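Local coordinates for pseudoalteromonas arctica PAMC 21717 (Pseudoalteromonas arctica, PDB 5YL7), which probably cleaves peptide bonds as a cold-active, calcium-binding serine protease of the subtilase family, at residues S62-R73 against R131-D142. Sequence-based numbering, arbitrary orientation.
Sequences SNLSVANDGGGR and RVLGKCGGLTSD. With CA (calcium ion), chain D; CA (calcium ion), chain E.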
ATOM      1  N   SER A  62       2.986 -18.566   8.370  1.00  8.66           N
ATOM      2  CA  SER A  62       3.153 -19.827   9.172  1.00  9.93           C
ATOM      3  C   SER A  62       3.284 -21.057   8.294  1.00 11.48           C
ATOM      4  O   SER A  62       4.024 -21.998   8.689  1.00 15.41           O
ATOM      5  CB  SER A  62       1.910 -19.969  10.122  1.00 11.93           C
ATOM      6  OG  SER A  62       1.675 -18.878  10.907  1.00 14.83           O
ATOM      7  N   ASN A  63       2.664 -21.109   7.144  1.00 10.17           N
ATOM      8  CA  ASN A  63       2.715 -22.301   6.264  1.00 10.71           C
ATOM      9  C   ASN A  63       4.001 -22.327   5.487  1.00 12.49           C
ATOM     10  O   ASN A  63       4.311 -21.320   4.779  1.00 10.75           O
ATOM     11  CB  ASN A  63       1.475 -22.266   5.405  1.00 13.33           C
ATOM     12  CG  ASN A  63       1.414 -23.366   4.369  1.00 16.41           C
ATOM     13  OD1 ASN A  63       2.286 -23.575   3.548  1.00 17.86           O
ATOM     14  ND2 ASN A  63       0.256 -23.989   4.284  1.00 23.69           N
ATOM     15  N   LEU A  64       4.812 -23.352   5.619  1.00 13.02           N
ATOM     16  CA  LEU A  64       6.126 -23.372   5.044  1.00 13.65           C
ATOM     17  C   LEU A  64       6.058 -23.322   3.528  1.00 12.18           C
ATOM     18  O   LEU A  64       6.965 -22.720   2.933  1.00 11.81           O
ATOM     19  CB  LEU A  64       6.886 -24.677   5.498  1.00 17.50           C
ATOM     20  CG  LEU A  64       7.769 -24.320   6.736  1.00 20.93           C
ATOM     21  CD1 LEU A  64       6.991 -24.015   7.993  1.00 22.21           C
ATOM     22  CD2 LEU A  64       8.762 -25.446   7.004  1.00 26.24           C
ATOM     23  N   SER A  65       5.051 -23.925   2.912  1.00 13.45           N
ATOM     24  CA  SER A  65       4.971 -23.955   1.458  1.00 14.27           C
ATOM     25  C   SER A  65       4.713 -22.518   0.947  1.00 14.11           C
ATOM     26  O   SER A  65       5.238 -22.101  -0.090  1.00 14.22           O
ATOM     27  CB  SER A  65       3.846 -24.895   0.955  1.00 18.34           C
ATOM     28  OG  SER A  65       4.306 -26.174   1.347  1.00 28.20           O
ATOM     29  N   VAL A  66       3.858 -21.783   1.623  1.00 10.52           N
ATOM     30  CA  VAL A  66       3.526 -20.416   1.253  1.00  9.89           C
ATOM     31  C   VAL A  66       4.765 -19.565   1.535  1.00  9.11           C
ATOM     32  O   VAL A  66       5.152 -18.694   0.711  1.00  8.71           O
ATOM     33  CB  VAL A  66       2.330 -19.902   2.047  1.00  9.05           C
ATOM     34  CG1 VAL A  66       2.046 -18.471   1.741  1.00  9.79           C
ATOM     35  CG2 VAL A  66       1.072 -20.744   1.710  1.00 10.50           C
ATOM     36  N   ALA A  67       5.415 -19.757   2.653  1.00  7.54           N
ATOM     37  CA  ALA A  67       6.501 -18.914   3.100  1.00  8.27           C
ATOM     38  C   ALA A  67       7.681 -18.974   2.131  1.00  7.32           C
ATOM     39  O   ALA A  67       8.335 -17.957   1.883  1.00  7.88           O
ATOM     40  CB  ALA A  67       7.003 -19.351   4.448  1.00  9.00           C
ATOM     41  N   ASN A  68       8.064 -20.151   1.620  1.00  7.25           N
ATOM     42  CA  ASN A  68       9.068 -20.295   0.610  1.00  7.48           C
ATOM     43  C   ASN A  68      10.362 -19.737   1.110  1.00  7.62           C
ATOM     44  O   ASN A  68      11.141 -19.222   0.282  1.00  8.47           O
ATOM     45  CB  ASN A  68       8.648 -19.621  -0.712  1.00  8.85           C
ATOM     46  CG  ASN A  68       9.558 -19.921  -1.873  1.00  9.19           C
ATOM     47  OD1 ASN A  68      10.089 -21.044  -1.983  1.00 11.35           O
ATOM     48  ND2 ASN A  68       9.820 -18.957  -2.730  1.00  9.57           N
ATOM     49  N   ASP A  69      10.705 -19.883   2.374  1.00  7.85           N
ATOM     50  CA  ASP A  69      11.945 -19.366   2.950  1.00  8.29           C
ATOM     51  C   ASP A  69      12.570 -20.318   3.969  1.00  8.86           C
ATOM     52  O   ASP A  69      13.502 -19.937   4.629  1.00 11.28           O
ATOM     53  CB  ASP A  69      11.692 -17.983   3.578  1.00  7.58           C
ATOM     54  CG  ASP A  69      10.822 -18.014   4.776  1.00  8.35           C
ATOM     55  OD1 ASP A  69      10.355 -19.127   5.165  1.00  7.88           O
ATOM     56  OD2 ASP A  69      10.653 -16.932   5.456  1.00  7.37           O
ATOM     57  N   GLY A  70      12.057 -21.527   4.039  1.00 10.64           N
ATOM     58  CA  GLY A  70      12.703 -22.567   4.855  1.00 12.07           C
ATOM     59  C   GLY A  70      12.082 -22.744   6.197  1.00 13.61           C
ATOM     60  O   GLY A  70      12.468 -23.725   6.922  1.00 15.66           O
ATOM     61  N   GLY A  71      11.081 -21.994   6.648  1.00 10.58           N
ATOM     62  CA  GLY A  71      10.495 -22.137   7.947  1.00 11.50           C
ATOM     63  C   GLY A  71       9.309 -21.263   8.109  1.00  9.81           C
ATOM     64  O   GLY A  71       8.870 -20.499   7.206  1.00  8.73           O
ATOM     65  N   GLY A  72       8.709 -21.386   9.259  1.00 10.17           N
ATOM     66  CA  GLY A  72       7.551 -20.588   9.687  1.00  9.08           C
ATOM     67  C   GLY A  72       7.863 -19.198  10.040  1.00  8.92           C
ATOM     68  O   GLY A  72       8.771 -18.558   9.463  1.00  8.07           O
ATOM     69  N   ARG A  73       7.172 -18.630  10.989  1.00  7.87           N
ATOM     70  CA  ARG A  73       7.332 -17.224  11.319  1.00  7.79           C
ATOM     71  C   ARG A  73       8.746 -16.900  11.624  1.00  8.13           C
ATOM     72  O   ARG A  73       9.442 -17.640  12.332  1.00  9.66           O
ATOM     73  CB  ARG A  73       6.294 -16.764  12.384  1.00  8.24           C
ATOM     74  CG  ARG A  73       4.868 -16.904  11.894  1.00  7.41           C
ATOM     75  CD  ARG A  73       3.912 -16.285  12.949  1.00  8.44           C
ATOM     76  NE  ARG A  73       2.578 -16.207  12.406  1.00  8.13           N
ATOM     77  CZ  ARG A  73       1.492 -15.841  13.106  1.00  8.16           C
ATOM     78  NH1 ARG A  73       1.622 -15.545  14.384  1.00  9.79           N
ATOM     79  NH2 ARG A  73       0.398 -15.708  12.456  1.00  8.50           N
ATOM     80  N   ARG A 131       5.598  -9.200   6.344  1.00  4.84           N
ATOM     81  CA  ARG A 131       5.405 -10.161   5.307  1.00  5.21           C
ATOM     82  C   ARG A 131       4.265 -11.096   5.683  1.00  5.11           C
ATOM     83  O   ARG A 131       4.393 -11.859   6.642  1.00  5.60           O
ATOM     84  CB  ARG A 131       6.691 -10.919   4.916  1.00  5.81           C
ATOM     85  CG  ARG A 131       6.474 -11.964   3.894  1.00  5.91           C
ATOM     86  CD  ARG A 131       7.796 -12.430   3.298  1.00  5.54           C
ATOM     87  NE  ARG A 131       7.504 -13.364   2.237  1.00  5.92           N
ATOM     88  CZ  ARG A 131       7.646 -14.696   2.218  1.00  5.63           C
ATOM     89  NH1 ARG A 131       8.173 -15.316   3.245  1.00  7.21           N
ATOM     90  NH2 ARG A 131       7.231 -15.386   1.193  1.00  6.20           N
ATOM     91  N   VAL A 132       3.186 -11.053   4.927  1.00  5.71           N
ATOM     92  CA  VAL A 132       2.003 -11.866   5.177  1.00  5.82           C
ATOM     93  C   VAL A 132       1.550 -12.624   3.987  1.00  6.44           C
ATOM     94  O   VAL A 132       0.668 -13.514   4.147  1.00  6.94           O
ATOM     95  CB  VAL A 132       0.860 -11.003   5.748  1.00  6.40           C
ATOM     96  CG1 VAL A 132       1.240 -10.284   7.059  1.00  6.89           C
ATOM     97  CG2 VAL A 132       0.329 -10.022   4.728  1.00  5.69           C
ATOM     98  N   LEU A 133       2.105 -12.394   2.822  1.00  5.83           N
ATOM     99  CA  LEU A 133       1.724 -13.047   1.544  1.00  6.43           C
ATOM    100  C   LEU A 133       2.931 -13.743   0.940  1.00  6.79           C
ATOM    101  O   LEU A 133       4.027 -13.166   0.875  1.00  6.35           O
ATOM    102  CB  LEU A 133       1.221 -12.058   0.525  1.00  6.97           C
ATOM    103  CG  LEU A 133       0.112 -11.082   0.957  1.00  7.16           C
ATOM    104  CD1 LEU A 133      -0.212 -10.131  -0.180  1.00  8.29           C
ATOM    105  CD2 LEU A 133      -1.140 -11.840   1.356  1.00  9.78           C
ATOM    106  N   GLY A 134       2.737 -14.984   0.527  1.00  6.83           N
ATOM    107  CA  GLY A 134       3.729 -15.770  -0.188  1.00  6.84           C
ATOM    108  C   GLY A 134       3.172 -16.480  -1.349  1.00  6.79           C
ATOM    109  O   GLY A 134       2.291 -15.991  -2.074  1.00  7.03           O
ATOM    110  N   LYS A 135       3.702 -17.691  -1.602  1.00  7.20           N
ATOM    111  CA  LYS A 135       3.189 -18.442  -2.773  1.00  8.60           C
ATOM    112  C   LYS A 135       1.717 -18.801  -2.595  1.00  7.99           C
ATOM    113  O   LYS A 135       1.390 -19.392  -1.527  1.00 10.50           O
ATOM    114  CB  LYS A 135       3.974 -19.727  -2.928  1.00  9.29           C
ATOM    115  CG  LYS A 135       5.419 -19.499  -3.386  1.00  9.20           C
ATOM    116  CD  LYS A 135       6.255 -20.761  -3.311  1.00 11.62           C
ATOM    117  CE  LYS A 135       5.853 -21.725  -4.359  1.00 13.89           C
ATOM    118  NZ  LYS A 135       6.750 -22.962  -4.363  1.00 15.57           N
ATOM    119  N   CYS A 136       0.914 -18.410  -3.531  1.00  9.24           N
ATOM    120  CA  CYS A 136      -0.561 -18.687  -3.527  1.00 10.66           C
ATOM    121  C   CYS A 136      -1.281 -17.714  -2.626  1.00 12.76           C
ATOM    122  O   CYS A 136      -2.560 -17.813  -2.553  1.00 16.10           O
ATOM    123  CB  CYS A 136      -0.927 -20.127  -3.121  1.00 11.86           C
ATOM    124  SG  CYS A 136      -0.091 -21.340  -4.144  1.00 14.62           S
ATOM    125  N   GLY A 137      -0.666 -16.685  -2.051  1.00  9.35           N
ATOM    126  CA  GLY A 137      -1.368 -15.686  -1.265  1.00 10.13           C
ATOM    127  C   GLY A 137      -1.002 -15.800   0.173  1.00  9.58           C
ATOM    128  O   GLY A 137       0.101 -16.082   0.571  1.00  8.97           O
ATOM    129  N   GLY A 138      -1.978 -15.454   1.077  1.00  9.76           N
ATOM    130  CA  GLY A 138      -1.803 -15.460   2.502  1.00  9.70           C
ATOM    131  C   GLY A 138      -3.015 -15.917   3.293  1.00 10.32           C
ATOM    132  O   GLY A 138      -4.095 -15.905   2.750  1.00 13.43           O
ATOM    133  N   LEU A 139      -2.728 -16.317   4.487  1.00  9.24           N
ATOM    134  CA  LEU A 139      -3.760 -16.815   5.420  1.00  8.72           C
ATOM    135  C   LEU A 139      -4.356 -15.665   6.213  1.00  9.14           C
ATOM    136  O   LEU A 139      -3.603 -14.832   6.760  1.00  8.06           O
ATOM    137  CB  LEU A 139      -3.102 -17.769   6.348  1.00 11.85           C
ATOM    138  CG  LEU A 139      -3.957 -18.570   7.339  1.00 17.96           C
ATOM    139  CD1 LEU A 139      -5.054 -19.396   6.618  1.00 22.57           C
ATOM    140  CD2 LEU A 139      -3.106 -19.524   8.209  1.00 22.56           C
ATOM    141  N   THR A 140      -5.678 -15.628   6.321  1.00 10.09           N
ATOM    142  CA  THR A 140      -6.352 -14.615   7.115  1.00 10.85           C
ATOM    143  C   THR A 140      -5.761 -14.461   8.477  1.00  8.86           C
ATOM    144  O   THR A 140      -5.550 -13.298   8.957  1.00  8.33           O
ATOM    145  CB  THR A 140      -7.891 -14.975   7.189  1.00 12.07           C
ATOM    146  OG1 THR A 140      -8.314 -15.086   5.843  1.00 17.33           O
ATOM    147  CG2 THR A 140      -8.639 -13.923   8.055  1.00 14.17           C
ATOM    148  N   SER A 141      -5.425 -15.510   9.186  1.00  9.11           N
ATOM    149  CA  SER A 141      -4.948 -15.419  10.502  1.00 10.26           C
ATOM    150  C   SER A 141      -3.489 -14.807  10.613  1.00  8.89           C
ATOM    151  O   SER A 141      -3.173 -14.121  11.573  1.00 10.05           O
ATOM    152  CB  SER A 141      -5.017 -16.766  11.280  1.00 14.04           C
ATOM    153  OG  SER A 141      -4.428 -17.690  10.504  1.00 17.01           O
ATOM    154  N   ASP A 142      -2.684 -15.120   9.576  1.00  7.96           N
ATOM    155  CA  ASP A 142      -1.372 -14.485   9.523  1.00  7.83           C
ATOM    156  C   ASP A 142      -1.497 -12.993   9.230  1.00  6.29           C
ATOM    157  O   ASP A 142      -0.745 -12.188   9.821  1.00  7.29           O
ATOM    158  CB  ASP A 142      -0.509 -15.136   8.445  1.00  7.37           C
ATOM    159  CG  ASP A 142      -0.086 -16.585   8.753  1.00  8.41           C
ATOM    160  OD1 ASP A 142      -0.084 -16.994   9.924  1.00  9.23           O
ATOM    161  OD2 ASP A 142       0.423 -17.202   7.787  1.00  8.21           O
TER
HETATM  162 CA    CA D 802       9.640 -18.193   7.342  1.00  7.63          CA
HETATM  163 CA    CA E 803      11.256 -14.802   6.201  1.00  5.94          CA
HETATM  164  O   HOH W   1       0.183 -19.775   6.690  1.00 20.86           O
HETATM  165  O   HOH W   2       6.678 -23.801  -1.674  1.00 21.97           O
HETATM  166  O   HOH W   3       7.518 -17.253   6.973  1.00  7.81           O
HETATM  167  O   HOH W   4      11.596 -19.139   8.209  1.00 11.03           O
HETATM  168  O   HOH W   5      13.433 -15.712   6.146  1.00  9.25           O
HETATM  169  O   HOH W   6      11.809 -14.188   3.997  1.00  7.44           O
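R131 reaches with its extended side chain to the C-terminal end of helix 64-67 and holds one carbonyl oxygen, A67 O, with both terminal nitrogens, NH2 at 2.9 Å and NH1 at 3.0 Å. The oxygen lies in the guanidinium plane; NH1 arrives on a lone pair, whereas NH2 sits above the carbonyl plane. NH1 also bonds D59, a calcium ligand. Just past the helix, D69 bridges two calcium ions: OD1 and OD2 both bind one, joined by G71 O and G72 O, and OD2 also binds the second, at 2.3 Å. One residue earlier than A67, V66 O takes K135 N in its carbonyl plane at 2.9 Å, and G134 CA adds a C-H...O contact at 3.4 Å; a side chain on G134 would run into that same oxygen. K135 is bent at chi3 (71°), and its CD lies 3.7 Å from N68 CG, the amide nitrogen of N68 being bound to G81 O, while the K135 ammonium forms a salt bridge with E88. V66 CG1 packs on the carbonyl oxygens of K135 and G137 in the type II turn 134-137. D142 gathers donors from both ends of 62-73. Its OD2 accepts S62 N and a water that also holds N63 N; its OD1 takes S62 OG on the syn side at 2.8 Å and R73 NH2 on the anti side at 2.9 Å, both from the same face, with the guanidinium turned 61° from the carboxylate. R73 has a second acid partner, D145. With an alanine at D142, S62 N and OG would probably lose their acceptor, and R73 one of its two acid partners. The calcium-binding loop of this subtilase is thus tied to 131-142 at two places, its ends at D142 and its short helix at R131 and K135, and R131 probably offsets some of the negative charge gathered around the metals.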